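Local coordinates for protein YiiM (Escherichia coli, PDB 1O65), which is of unproven function but may bind molybdenum and act as an oxidoreductase on nitrogenous compounds, at residues Thr47-Glu52 / Gly63-Ala68; Arg67-Tyr72 / Gly97-Thr102; Val110-Ile115 / Leu204-Leu209; Val125-Ser130 / Gly155-Val160. All coordinates share one frame; numbering follows the deposited sequence.

Interaction 1 (Thr47-Glu52 / Gly63-Ala68); sequences TELGLE and GGPDRA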
loop_
_atom_site.group_PDB
_atom_site.type_symbol
_atom_site.label_atom_id
_atom_site.label_comp_id
_atom_site.label_asym_id
_atom_site.label_seq_id
_atom_site.Cartn_x
_atom_site.Cartn_y
_atom_site.Cartn_z
ATOM N N THR A 47 -3.702 15.610 5.905
ATOM C CA THR A 47 -3.920 16.515 4.771
ATOM C C THR A 47 -3.856 15.765 3.457
ATOM O O THR A 47 -3.492 14.590 3.425
ATOM C CB THR A 47 -2.915 17.687 4.765
ATOM O OG1 THR A 47 -3.356 18.643 3.768
ATOM C CG2 THR A 47 -1.515 17.272 4.400
ATOM N N GLU A 48 -4.106 16.416 2.339
ATOM C CA GLU A 48 -4.056 15.818 1.020
ATOM C C GLU A 48 -2.814 14.965 0.781
ATOM O O GLU A 48 -2.875 13.890 0.215
ATOM C CB GLU A 48 -4.027 16.937 -0.045
ATOM C CG GLU A 48 -3.804 16.401 -1.458
ATOM C CD GLU A 48 -3.918 17.467 -2.525
ATOM O OE1 GLU A 48 -2.986 18.291 -2.650
ATOM O OE2 GLU A 48 -4.921 17.491 -3.268
ATOM N N LEU A 49 -1.657 15.510 1.134
ATOM C CA LEU A 49 -0.374 14.902 0.910
ATOM C C LEU A 49 0.095 13.935 1.975
ATOM O O LEU A 49 1.104 13.270 1.789
ATOM C CB LEU A 49 0.658 16.051 0.751
ATOM C CG LEU A 49 0.444 16.931 -0.490
ATOM C CD1 LEU A 49 1.562 17.974 -0.572
ATOM C CD2 LEU A 49 0.408 16.075 -1.748
ATOM N N GLY A 50 -0.563 13.867 3.131
ATOM C CA GLY A 50 -0.071 12.930 4.140
ATOM C C GLY A 50 -0.324 13.457 5.534
ATOM O O GLY A 50 -1.015 14.471 5.692
ATOM N N LEU A 51 0.146 12.727 6.517
ATOM C CA LEU A 51 -0.019 13.071 7.921
ATOM C C LEU A 51 0.905 14.190 8.374
ATOM O O LEU A 51 2.121 14.153 8.135
ATOM C CB LEU A 51 0.208 11.826 8.803
ATOM C CG LEU A 51 -1.012 10.876 8.856
ATOM C CD1 LEU A 51 -0.611 9.496 9.341
ATOM C CD2 LEU A 51 -2.091 11.440 9.766
ATOM N N GLU A 52 0.331 15.232 8.961
ATOM C CA GLU A 52 1.147 16.322 9.493
ATOM C C GLU A 52 2.361 15.773 10.256
ATOM O O GLU A 52 2.220 14.953 11.159
ATOM C CB GLU A 52 0.298 17.172 10.443
ATOM C CG GLU A 52 -0.362 18.355 9.756
ATOM C CD GLU A 52 0.662 19.252 9.098
ATOM O OE1 GLU A 52 1.754 19.453 9.676
ATOM O OE2 GLU A 52 0.384 19.776 8.005
ATOM N N GLY A 63 2.452 12.770 -8.428
ATOM C CA GLY A 63 1.564 11.701 -7.967
ATOM C C GLY A 63 1.501 11.619 -6.445
ATOM O O GLY A 63 0.905 10.704 -5.890
ATOM N N GLY A 64 1.959 12.656 -5.763
ATOM C CA GLY A 64 1.988 12.795 -4.337
ATOM C C GLY A 64 0.672 12.533 -3.622
ATOM O O GLY A 64 0.589 11.852 -2.606
ATOM N N PRO A 65 -0.403 13.120 -4.129
ATOM C CA PRO A 65 -1.725 12.897 -3.564
ATOM C C PRO A 65 -2.073 11.415 -3.551
ATOM O O PRO A 65 -2.646 10.929 -2.570
ATOM C CB PRO A 65 -2.648 13.725 -4.441
ATOM C CG PRO A 65 -1.766 14.781 -5.039
ATOM C CD PRO A 65 -0.421 14.139 -5.200
ATOM N N ASP A 66 -1.672 10.632 -4.545
ATOM C CA ASP A 66 -1.915 9.197 -4.589
ATOM C C ASP A 66 -1.079 8.380 -3.619
ATOM O O ASP A 66 -1.245 7.164 -3.594
ATOM C CB ASP A 66 -1.622 8.647 -6.006
ATOM C CG ASP A 66 -2.653 9.132 -7.002
ATOM O OD1 ASP A 66 -3.816 9.351 -6.620
ATOM O OD2 ASP A 66 -2.291 9.305 -8.185
ATOM N N ARG A 67 -0.130 8.968 -2.895
ATOM C CA ARG A 67 0.684 8.163 -1.976
ATOM C C ARG A 67 0.832 8.872 -0.640
ATOM O O ARG A 67 1.869 8.858 -0.000
ATOM C CB ARG A 67 2.031 7.807 -2.588
ATOM C CG ARG A 67 2.787 8.930 -3.252
ATOM C CD ARG A 67 3.988 8.397 -4.065
ATOM N NE ARG A 67 4.371 9.412 -5.077
ATOM C CZ ARG A 67 4.977 10.544 -4.748
ATOM N NH1 ARG A 67 5.280 10.817 -3.483
ATOM N NH2 ARG A 67 5.274 11.435 -5.679
ATOM N N ALA A 68 -0.264 9.485 -0.211
ATOM C CA ALA A 68 -0.320 10.215 1.043
ATOM C C ALA A 68 -0.102 9.307 2.248
ATOM O O ALA A 68 0.493 9.766 3.232
ATOM C CB ALA A 68 -1.675 10.919 1.122
HETATM O O HOH W 1 -4.326 12.505 -1.321
HETATM O O HOH W 2 1.732 10.204 5.733
#
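The tight turn between strand 43-47 and strand 50-51 packs its residues Glu-48, Leu-49 and Gly-50 against Pro-65 and Ala-68. The methyl group of Ala-68 points at the turn, and Ala-68 CB lies 3.3 Å from Glu-48 O. Two weak CA-H...O contacts run in opposite senses beside it. Ala-68 CA lies 3.5 Å from Leu-49 O, and Gly-50 CA lies 3.3 Å from Ala-68 O. Gly-50 has a phi of 148°, which calls for glycine. A side chain there would also press on Ala-68 O. The turn is type I, and Thr-47 and Gly-50 bond to each other through both their backbone N-H and C=O groups. This makes a two-residue beta hairpin, which leans on the loop leading into strand 69-73. Leu-49 starts out away from that loop. With CG anti to its own carbonyl carbon (chi1 -65°), its CD2 still reaches the proline ring, at 4.0 Å from Pro-65 CD. Glu-48 and Pro-65 lie alongside each other and point the same way. Two waters bridge backbone groups of the two segments. One donates to both Glu-48 O and Pro-65 O. The other accepts from Leu-51 N and donates to Ala-68 O at 2.8 Å. The short 3-10 segment 65-66 is itself tied to the main sheet, where Asp-66 O is hydrogen-bonded to Ser-126 OG.

Interaction 2 (Arg67-Tyr72 / Gly97-Thr102); sequences RALCHY and GENLST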
loop_
_atom_site.group_PDB
_atom_site.type_symbol
_atom_site.label_atom_id
_atom_site.label_comp_id
_atom_site.label_asym_id
_atom_site.label_seq_id
_atom_site.Cartn_x
_atom_site.Cartn_y
_atom_site.Cartn_z
ATOM N N ARG A 67 -0.130 8.968 -2.895
ATOM C CA ARG A 67 0.684 8.163 -1.976
ATOM C C ARG A 67 0.832 8.872 -0.640
ATOM O O ARG A 67 1.869 8.858 -0.000
ATOM C CB ARG A 67 2.031 7.807 -2.588
ATOM C CG ARG A 67 2.787 8.930 -3.252
ATOM C CD ARG A 67 3.988 8.397 -4.065
ATOM N NE ARG A 67 4.371 9.412 -5.077
ATOM C CZ ARG A 67 4.977 10.544 -4.748
ATOM N NH1 ARG A 67 5.280 10.817 -3.483
ATOM N NH2 ARG A 67 5.274 11.435 -5.679
ATOM N N ALA A 68 -0.264 9.485 -0.211
ATOM C CA ALA A 68 -0.320 10.215 1.043
ATOM C C ALA A 68 -0.102 9.307 2.248
ATOM O O ALA A 68 0.493 9.766 3.232
ATOM C CB ALA A 68 -1.675 10.919 1.122
ATOM N N LEU A 69 -0.574 8.064 2.212
ATOM C CA LEU A 69 -0.475 7.118 3.288
ATOM C C LEU A 69 -0.070 5.708 2.837
ATOM O O LEU A 69 -0.618 5.175 1.879
ATOM C CB LEU A 69 -1.825 6.957 4.010
ATOM C CG LEU A 69 -2.340 8.076 4.890
ATOM C CD1 LEU A 69 -3.854 8.007 5.023
ATOM C CD2 LEU A 69 -1.701 8.060 6.279
ATOM N N CYS A 70 0.806 5.078 3.595
ATOM C CA CYS A 70 1.317 3.745 3.287
ATOM C C CYS A 70 0.821 2.755 4.345
ATOM O O CYS A 70 0.955 3.057 5.542
ATOM C CB CYS A 70 2.853 3.772 3.289
ATOM S SG CYS A 70 3.602 2.111 3.078
ATOM N N HIS A 71 0.311 1.613 3.945
ATOM C CA HIS A 71 -0.210 0.634 4.891
ATOM C C HIS A 71 0.586 -0.665 4.838
ATOM O O HIS A 71 0.851 -1.141 3.731
ATOM C CB HIS A 71 -1.670 0.279 4.478
ATOM C CG HIS A 71 -2.454 -0.371 5.567
ATOM N ND1 HIS A 71 -3.641 0.170 6.057
ATOM C CD2 HIS A 71 -2.208 -1.476 6.314
ATOM C CE1 HIS A 71 -4.087 -0.586 7.045
ATOM N NE2 HIS A 71 -3.242 -1.589 7.217
ATOM N N TYR A 72 0.909 -1.273 5.979
ATOM C CA TYR A 72 1.569 -2.590 5.925
ATOM C C TYR A 72 0.926 -3.500 6.971
ATOM O O TYR A 72 0.765 -3.181 8.155
ATOM C CB TYR A 72 3.069 -2.533 6.050
ATOM C CG TYR A 72 3.817 -3.730 5.497
ATOM C CD1 TYR A 72 3.896 -3.960 4.132
ATOM C CD2 TYR A 72 4.462 -4.638 6.343
ATOM C CE1 TYR A 72 4.574 -5.038 3.603
ATOM C CE2 TYR A 72 5.141 -5.716 5.823
ATOM C CZ TYR A 72 5.201 -5.917 4.456
ATOM O OH TYR A 72 5.877 -7.006 3.947
ATOM N N GLY A 97 8.323 1.222 6.468
ATOM C CA GLY A 97 8.009 2.609 6.171
ATOM C C GLY A 97 6.523 2.950 6.268
ATOM O O GLY A 97 6.125 4.094 6.004
ATOM N N GLU A 98 5.678 2.057 6.758
ATOM C CA GLU A 98 4.258 2.318 6.838
ATOM C C GLU A 98 3.838 3.407 7.803
ATOM O O GLU A 98 4.433 3.699 8.838
ATOM C CB GLU A 98 3.511 1.020 7.206
ATOM C CG GLU A 98 3.797 0.510 8.602
ATOM C CD GLU A 98 4.904 -0.529 8.596
ATOM O OE1 GLU A 98 5.881 -0.338 7.847
ATOM O OE2 GLU A 98 4.807 -1.540 9.319
ATOM N N ASN A 99 2.714 4.045 7.457
ATOM C CA ASN A 99 2.097 5.018 8.359
ATOM C C ASN A 99 1.025 4.293 9.182
ATOM O O ASN A 99 0.803 4.630 10.336
ATOM C CB ASN A 99 1.409 6.142 7.602
ATOM C CG ASN A 99 2.340 6.861 6.650
ATOM O OD1 ASN A 99 2.104 6.825 5.431
ATOM N ND2 ASN A 99 3.357 7.508 7.216
ATOM N N LEU A 100 0.368 3.314 8.532
ATOM C CA LEU A 100 -0.727 2.597 9.175
ATOM C C LEU A 100 -0.427 1.122 9.418
ATOM O O LEU A 100 -0.104 0.377 8.507
ATOM C CB LEU A 100 -2.004 2.716 8.350
ATOM C CG LEU A 100 -2.542 4.121 8.076
ATOM C CD1 LEU A 100 -3.854 4.076 7.316
ATOM C CD2 LEU A 100 -2.696 4.907 9.368
ATOM N N SER A 101 -0.605 0.676 10.671
ATOM C CA SER A 101 -0.309 -0.720 10.999
ATOM C C SER A 101 -1.538 -1.368 11.629
ATOM O O SER A 101 -2.112 -0.804 12.557
ATOM C CB SER A 101 0.900 -0.821 11.906
ATOM O OG SER A 101 1.120 -2.158 12.330
ATOM N N THR A 102 -1.952 -2.525 11.123
ATOM C CA THR A 102 -3.106 -3.248 11.571
ATOM C C THR A 102 -3.001 -4.783 11.504
ATOM O O THR A 102 -2.085 -5.394 10.966
ATOM C CB THR A 102 -4.302 -2.994 10.595
ATOM O OG1 THR A 102 -3.879 -3.457 9.302
ATOM C CG2 THR A 102 -4.796 -1.582 10.546
HETATM O O HOH W 3 2.485 -2.909 10.204
#
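Cys-70 uses both its backbone groups on Asn-99. Cys-70 N donates to Asn-99 OD1 at 2.8 Å, so the side-chain carbonyl stands in for a backbone one. Asn-99 CG lies beside its own backbone N (chi1 -56°), which carries OD1 to this donor. Cys-70 O accepts two bonds, from Asn-99 N at 2.8 Å and from Leu-100 N at 3.1 Å. Next along the strand, Tyr-72 N donates to Leu-100 O at 3.2 Å. The amide of Asn-99 is also used at its other end, where ND2 bonds to Asp-54 OD2 and Tyr-20 O. His-71 is held through both ring nitrogens. NE2 meets Thr-102 OG1 in the ring plane at 2.9 Å, and ND1 bonds to Tyr-158 OH. Leu-100 CB makes a CH-pi contact over the imidazole face, 4.1 Å from the ring centroid. A phenylalanine in place of His-71 would probably cost Thr-102 OG1 its NE2 partner and leave Tyr-158 OH with Trp-156 NE1 but without ND1. A water joins three further polar groups: it donates to Tyr-72 O at 2.7 Å and to Glu-98 OE2, and accepts from Ser-101 OG. Tyr-77 OH also bonds Glu-98 OE2, and Arg-74 NH1 bonds Ser-101 OG. Strands 69-73 and 100-102 are parallel neighbours, joined through helix 75-83 in a beta-alpha-beta crossover.

Interaction 3 (Val110-Ile115 / Leu204-Leu209); sequences VYMGDI and LSAAGL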
loop_
_atom_site.group_PDB
_atom_site.type_symbol
_atom_site.label_atom_id
_atom_site.label_comp_id
_atom_site.label_asym_id
_atom_site.label_seq_id
_atom_site.Cartn_x
_atom_site.Cartn_y
_atom_site.Cartn_z
ATOM N N VAL A 110 -8.387 -6.581 0.793
ATOM C CA VAL A 110 -8.468 -5.133 0.577
ATOM C C VAL A 110 -8.613 -4.914 -0.934
ATOM O O VAL A 110 -7.832 -5.470 -1.708
ATOM C CB VAL A 110 -7.282 -4.384 1.175
ATOM C CG1 VAL A 110 -7.186 -2.935 0.724
ATOM C CG2 VAL A 110 -7.420 -4.388 2.706
ATOM N N TYR A 111 -9.646 -4.196 -1.353
ATOM C CA TYR A 111 -9.865 -3.983 -2.779
ATOM C C TYR A 111 -9.437 -2.598 -3.254
ATOM O O TYR A 111 -9.516 -1.599 -2.524
ATOM C CB TYR A 111 -11.351 -4.206 -3.098
ATOM C CG TYR A 111 -11.791 -5.664 -3.048
ATOM C CD1 TYR A 111 -11.829 -6.334 -1.831
ATOM C CD2 TYR A 111 -12.143 -6.369 -4.194
ATOM C CE1 TYR A 111 -12.220 -7.643 -1.741
ATOM C CE2 TYR A 111 -12.536 -7.700 -4.104
ATOM C CZ TYR A 111 -12.566 -8.330 -2.877
ATOM O OH TYR A 111 -12.929 -9.650 -2.756
ATOM N N MET A 112 -9.023 -2.529 -4.520
ATOM C CA MET A 112 -8.638 -1.248 -5.135
ATOM C C MET A 112 -9.852 -0.327 -5.105
ATOM O O MET A 112 -10.930 -0.796 -5.455
ATOM C CB MET A 112 -8.264 -1.479 -6.596
ATOM C CG MET A 112 -7.075 -2.418 -6.781
ATOM S SD MET A 112 -5.546 -1.752 -6.085
ATOM C CE MET A 112 -5.354 -0.307 -7.102
ATOM N N GLY A 113 -9.699 0.917 -4.706
ATOM C CA GLY A 113 -10.793 1.862 -4.631
ATOM C C GLY A 113 -11.488 1.799 -3.270
ATOM O O GLY A 113 -12.423 2.581 -3.065
ATOM N N ASP A 114 -11.104 0.900 -2.383
ATOM C CA ASP A 114 -11.824 0.844 -1.098
ATOM C C ASP A 114 -11.715 2.217 -0.439
ATOM O O ASP A 114 -10.662 2.859 -0.490
ATOM C CB ASP A 114 -11.383 -0.245 -0.151
ATOM C CG ASP A 114 -11.918 -1.635 -0.391
ATOM O OD1 ASP A 114 -12.940 -1.879 -1.076
ATOM O OD2 ASP A 114 -11.275 -2.574 0.162
ATOM N N ILE A 115 -12.844 2.669 0.087
ATOM C CA ILE A 115 -12.879 3.958 0.760
ATOM C C ILE A 115 -13.181 3.682 2.240
ATOM O O ILE A 115 -14.170 3.027 2.566
ATOM C CB ILE A 115 -13.900 4.928 0.194
ATOM C CG1 ILE A 115 -13.569 5.283 -1.263
ATOM C CG2 ILE A 115 -13.993 6.209 1.042
ATOM C CD1 ILE A 115 -14.740 5.913 -1.999
ATOM N N LEU A 204 -7.172 -1.065 -15.151
ATOM C CA LEU A 204 -7.404 0.343 -15.465
ATOM C C LEU A 204 -8.843 0.749 -15.160
ATOM O O LEU A 204 -9.088 1.952 -15.054
ATOM C CB LEU A 204 -7.085 0.680 -16.912
ATOM C CG LEU A 204 -5.625 0.751 -17.361
ATOM C CD1 LEU A 204 -5.536 0.614 -18.875
ATOM C CD2 LEU A 204 -4.954 2.072 -16.932
ATOM N N SER A 205 -9.767 -0.180 -14.956
ATOM C CA SER A 205 -11.161 0.063 -14.665
ATOM C C SER A 205 -11.452 0.197 -13.172
ATOM O O SER A 205 -12.537 0.616 -12.769
ATOM C CB SER A 205 -12.026 -1.109 -15.224
ATOM O OG SER A 205 -11.863 -1.107 -16.664
ATOM N N ALA A 206 -10.542 -0.249 -12.335
ATOM C CA ALA A 206 -10.722 -0.162 -10.898
ATOM C C ALA A 206 -10.715 1.295 -10.451
ATOM O O ALA A 206 -9.748 2.053 -10.646
ATOM C CB ALA A 206 -9.598 -0.898 -10.177
ATOM N N ALA A 207 -11.796 1.651 -9.774
ATOM C CA ALA A 207 -11.930 2.985 -9.219
ATOM C C ALA A 207 -10.711 3.321 -8.335
ATOM O O ALA A 207 -10.068 2.415 -7.813
ATOM C CB ALA A 207 -13.203 3.010 -8.366
ATOM N N GLY A 208 -10.361 4.606 -8.251
ATOM C CA GLY A 208 -9.319 5.104 -7.391
ATOM C C GLY A 208 -7.868 4.870 -7.735
ATOM O O GLY A 208 -6.962 5.207 -6.959
ATOM N N LEU A 209 -7.570 4.216 -8.846
ATOM C CA LEU A 209 -6.249 3.863 -9.263
ATOM C C LEU A 209 -5.333 5.087 -9.347
ATOM O O LEU A 209 -5.711 6.123 -9.894
ATOM C CB LEU A 209 -6.284 3.121 -10.616
ATOM C CG LEU A 209 -4.951 2.452 -10.989
ATOM C CD1 LEU A 209 -4.587 1.382 -9.954
ATOM C CD2 LEU A 209 -4.965 1.871 -12.376
#
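Met-112 and Gly-113 are the two middle residues of a type II beta turn, and they face a second type II turn, Ala-206 to Leu-209. Just before them, Tyr-111 begins the first turn. Its N donates to Asp-114 OD2 at 2.8 Å, meeting it from above the carboxylate plane. The bond from Asp-114 N to Tyr-111 O closes the turn. Met-112 then carries most of the contact. Its CB lies 3.9 Å from Ala-206 CB. Its chain folds at both chi2 (-64°) and chi3 (-63°) and crosses Leu-209 at a slant. This fold brings the thioether methyl, Met-112 CE, to 3.4 Å from Leu-209 CD1, a close fit. Gly-113 follows with its CA 3.3 Å from Ala-207 O. A side chain at this position would run into that oxygen, and the positive phi of 89° also suits glycine. The CA atoms of Gly-113 and Gly-208 come within 4.5 Å, so the backbones approach closely here. Asp-114 ends the turn facing away from the other segment, and its OD1 forms a salt bridge with Arg-177. Met-112 O is bonded to Ser-179 OG, and Gly-113 O to Gln-124 NE2. The side-chain contacts with the YiiM-like three-helix region are apolar, and the backbones meet at Ala-207 O without a hydrogen bond. The join between the two family regions therefore rests here on shape and close packing.

Interaction 4 (Val125-Ser130 / Gly155-Val160); sequences VSQPRS and GWLYSV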
loop_
_atom_site.group_PDB
_atom_site.type_symbol
_atom_site.label_atom_id
_atom_site.label_comp_id
_atom_site.label_asym_id
_atom_site.label_seq_id
_atom_site.Cartn_x
_atom_site.Cartn_y
_atom_site.Cartn_z
ATOM N N VAL A 125 -7.972 3.463 -1.266
ATOM C CA VAL A 125 -6.836 2.617 -1.697
ATOM C C VAL A 125 -6.531 2.955 -3.147
ATOM O O VAL A 125 -7.424 2.885 -3.984
ATOM C CB VAL A 125 -7.119 1.125 -1.522
ATOM C CG1 VAL A 125 -5.973 0.275 -2.055
ATOM C CG2 VAL A 125 -7.378 0.821 -0.049
ATOM N N SER A 126 -5.296 3.358 -3.429
ATOM C CA SER A 126 -4.976 3.813 -4.789
ATOM C C SER A 126 -4.062 2.887 -5.546
ATOM O O SER A 126 -4.042 2.882 -6.778
ATOM C CB SER A 126 -4.332 5.212 -4.660
ATOM O OG SER A 126 -3.019 5.019 -4.128
ATOM N N GLN A 127 -3.284 2.057 -4.851
ATOM C CA GLN A 127 -2.391 1.115 -5.528
ATOM C C GLN A 127 -1.676 0.227 -4.512
ATOM O O GLN A 127 -1.571 0.578 -3.332
ATOM C CB GLN A 127 -1.291 1.877 -6.306
ATOM C CG GLN A 127 -0.393 2.714 -5.390
ATOM C CD GLN A 127 0.836 3.246 -6.121
ATOM O OE1 GLN A 127 0.789 4.172 -6.928
ATOM N NE2 GLN A 127 1.983 2.604 -5.886
ATOM N N PRO A 128 -1.198 -0.916 -4.985
ATOM C CA PRO A 128 -0.370 -1.788 -4.133
ATOM C C PRO A 128 0.943 -1.055 -3.928
ATOM O O PRO A 128 1.206 -0.128 -4.711
ATOM C CB PRO A 128 -0.215 -3.060 -4.923
ATOM C CG PRO A 128 -1.168 -2.991 -6.063
ATOM C CD PRO A 128 -1.514 -1.540 -6.274
ATOM N N ARG A 129 1.630 -1.218 -2.812
ATOM C CA ARG A 129 2.915 -0.556 -2.606
ATOM C C ARG A 129 3.966 -1.275 -3.468
ATOM O O ARG A 129 4.001 -2.509 -3.533
ATOM C CB ARG A 129 3.285 -0.539 -1.130
ATOM C CG ARG A 129 4.598 0.194 -0.783
ATOM C CD ARG A 129 5.764 -0.807 -0.796
ATOM N NE ARG A 129 6.942 -0.246 -0.131
ATOM C CZ ARG A 129 7.084 -0.133 1.191
ATOM N NH1 ARG A 129 6.114 -0.548 2.014
ATOM N NH2 ARG A 129 8.186 0.433 1.671
ATOM N N SER A 130 4.775 -0.528 -4.151
ATOM C CA SER A 130 5.839 -0.951 -5.034
ATOM C C SER A 130 7.193 -1.124 -4.354
ATOM O O SER A 130 7.923 -0.147 -4.195
ATOM C CB SER A 130 6.055 0.165 -6.088
ATOM O OG SER A 130 5.540 -0.172 -7.338
ATOM N N GLY A 155 1.638 -4.571 0.832
ATOM C CA GLY A 155 0.928 -3.433 1.471
ATOM C C GLY A 155 0.371 -2.545 0.349
ATOM O O GLY A 155 0.383 -2.926 -0.813
ATOM N N TRP A 156 -0.199 -1.408 0.700
ATOM C CA TRP A 156 -0.840 -0.551 -0.296
ATOM C C TRP A 156 -0.837 0.910 0.125
ATOM O O TRP A 156 -0.621 1.230 1.287
ATOM C CB TRP A 156 -2.293 -1.012 -0.503
ATOM C CG TRP A 156 -3.048 -1.097 0.788
ATOM C CD1 TRP A 156 -3.750 -0.100 1.400
ATOM C CD2 TRP A 156 -3.149 -2.250 1.629
ATOM N NE1 TRP A 156 -4.307 -0.578 2.562
ATOM C CE2 TRP A 156 -3.940 -1.887 2.739
ATOM C CE3 TRP A 156 -2.640 -3.555 1.564
ATOM C CZ2 TRP A 156 -4.224 -2.774 3.777
ATOM C CZ3 TRP A 156 -2.919 -4.433 2.598
ATOM C CH2 TRP A 156 -3.704 -4.038 3.681
ATOM N N LEU A 157 -1.146 1.809 -0.831
ATOM C CA LEU A 157 -1.112 3.231 -0.473
ATOM C C LEU A 157 -2.524 3.782 -0.518
ATOM O O LEU A 157 -3.391 3.106 -1.079
ATOM C CB LEU A 157 -0.214 4.005 -1.434
ATOM C CG LEU A 157 1.191 3.479 -1.677
ATOM C CD1 LEU A 157 1.946 4.279 -2.715
ATOM C CD2 LEU A 157 1.967 3.446 -0.339
ATOM N N TYR A 158 -2.735 4.965 0.041
ATOM C CA TYR A 158 -4.045 5.582 -0.030
ATOM C C TYR A 158 -3.969 7.017 -0.591
ATOM O O TYR A 158 -2.929 7.656 -0.454
ATOM C CB TYR A 158 -4.684 5.731 1.349
ATOM C CG TYR A 158 -4.989 4.496 2.132
ATOM C CD1 TYR A 158 -4.030 3.938 2.981
ATOM C CD2 TYR A 158 -6.228 3.892 2.070
ATOM C CE1 TYR A 158 -4.307 2.814 3.735
ATOM C CE2 TYR A 158 -6.526 2.767 2.828
ATOM C CZ TYR A 158 -5.561 2.233 3.639
ATOM O OH TYR A 158 -5.801 1.123 4.407
ATOM N N SER A 159 -5.048 7.423 -1.257
ATOM C CA SER A 159 -5.176 8.838 -1.613
ATOM C C SER A 159 -6.099 9.419 -0.524
ATOM O O SER A 159 -6.864 8.664 0.107
ATOM C CB SER A 159 -5.762 9.130 -2.974
ATOM O OG SER A 159 -7.036 8.551 -3.111
ATOM N N VAL A 160 -5.970 10.698 -0.240
ATOM C CA VAL A 160 -6.831 11.270 0.801
ATOM C C VAL A 160 -8.031 11.902 0.128
ATOM O O VAL A 160 -7.897 12.876 -0.593
ATOM C CB VAL A 160 -6.021 12.217 1.696
ATOM C CG1 VAL A 160 -6.903 13.036 2.626
ATOM C CG2 VAL A 160 -5.044 11.392 2.557
#
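Val-125 crosses Tyr-158 and Trp-156 obliquely, touching both with CG2. Val-125 CG2 lies 3.6 Å from Tyr-158 CE2 and 4.0 Å from Trp-156 CD1. The two rings are fixed to each other. Trp-156 NE1 donates to Tyr-158 OH at 2.9 Å, almost straight (172°) and in the indole plane. Gln-127 and Leu-157 are on the other side of the sheet. They lie side by side and point the same way, with Leu-157 CD1 3.6 Å from Gln-127 NE2. Gln-127 CG sits between its backbone N and carbonyl carbon (chi1 62°), and the extended chain beyond it runs along the leucine. Its amide bonds at both ends, NE2 to Pro-128 O and OE1 to Ser-210 OG. With Gln-127 cut back to alanine, Ser-210 OG and Pro-128 O would probably each lose a partner, and a gap would open beside Leu-157. The strands are antiparallel. Leu-157 N donates to Gln-127 O at 2.8 Å. Leu-157 O accepts from Ser-126 N, and Gly-155 O from Arg-129 N. Val-125 with Tyr-158 and Pro-128 with Trp-156 are non-hydrogen-bonded pairs. Strand 156-160 has strand 69-73 as its other neighbour, and the His-71 ring of that strand stacks on Trp-156. Helix 183-191 packs on Val-125 and Pro-128, while helix 211-223 packs on Gln-127 and Pro-128.

Overall arrangement
Interactions 1, 2 and 4 lie within the MOSC region, and interaction 3 joins that region to the YiiM-like three-helix one. Interactions 2 and 4 belong to the same mixed sheet, with centres about 8 Å apart. Strands 69-73 and 156-160 are neighbours there, linked by backbone bonds between Leu-69 and Tyr-158 and between His-71 and Trp-156. Interaction 1 comes first along the chain and shares Arg-67 and Ala-68 with interaction 2. Interaction 4 is nested inside the long loop closed by interaction 3, whose centre is about 9 Å away. Interactions 1 and 3 have centres about 17 Å apart. Interaction 4 touches both, and Asp-66 also reaches Lys-211 of helix 211-223.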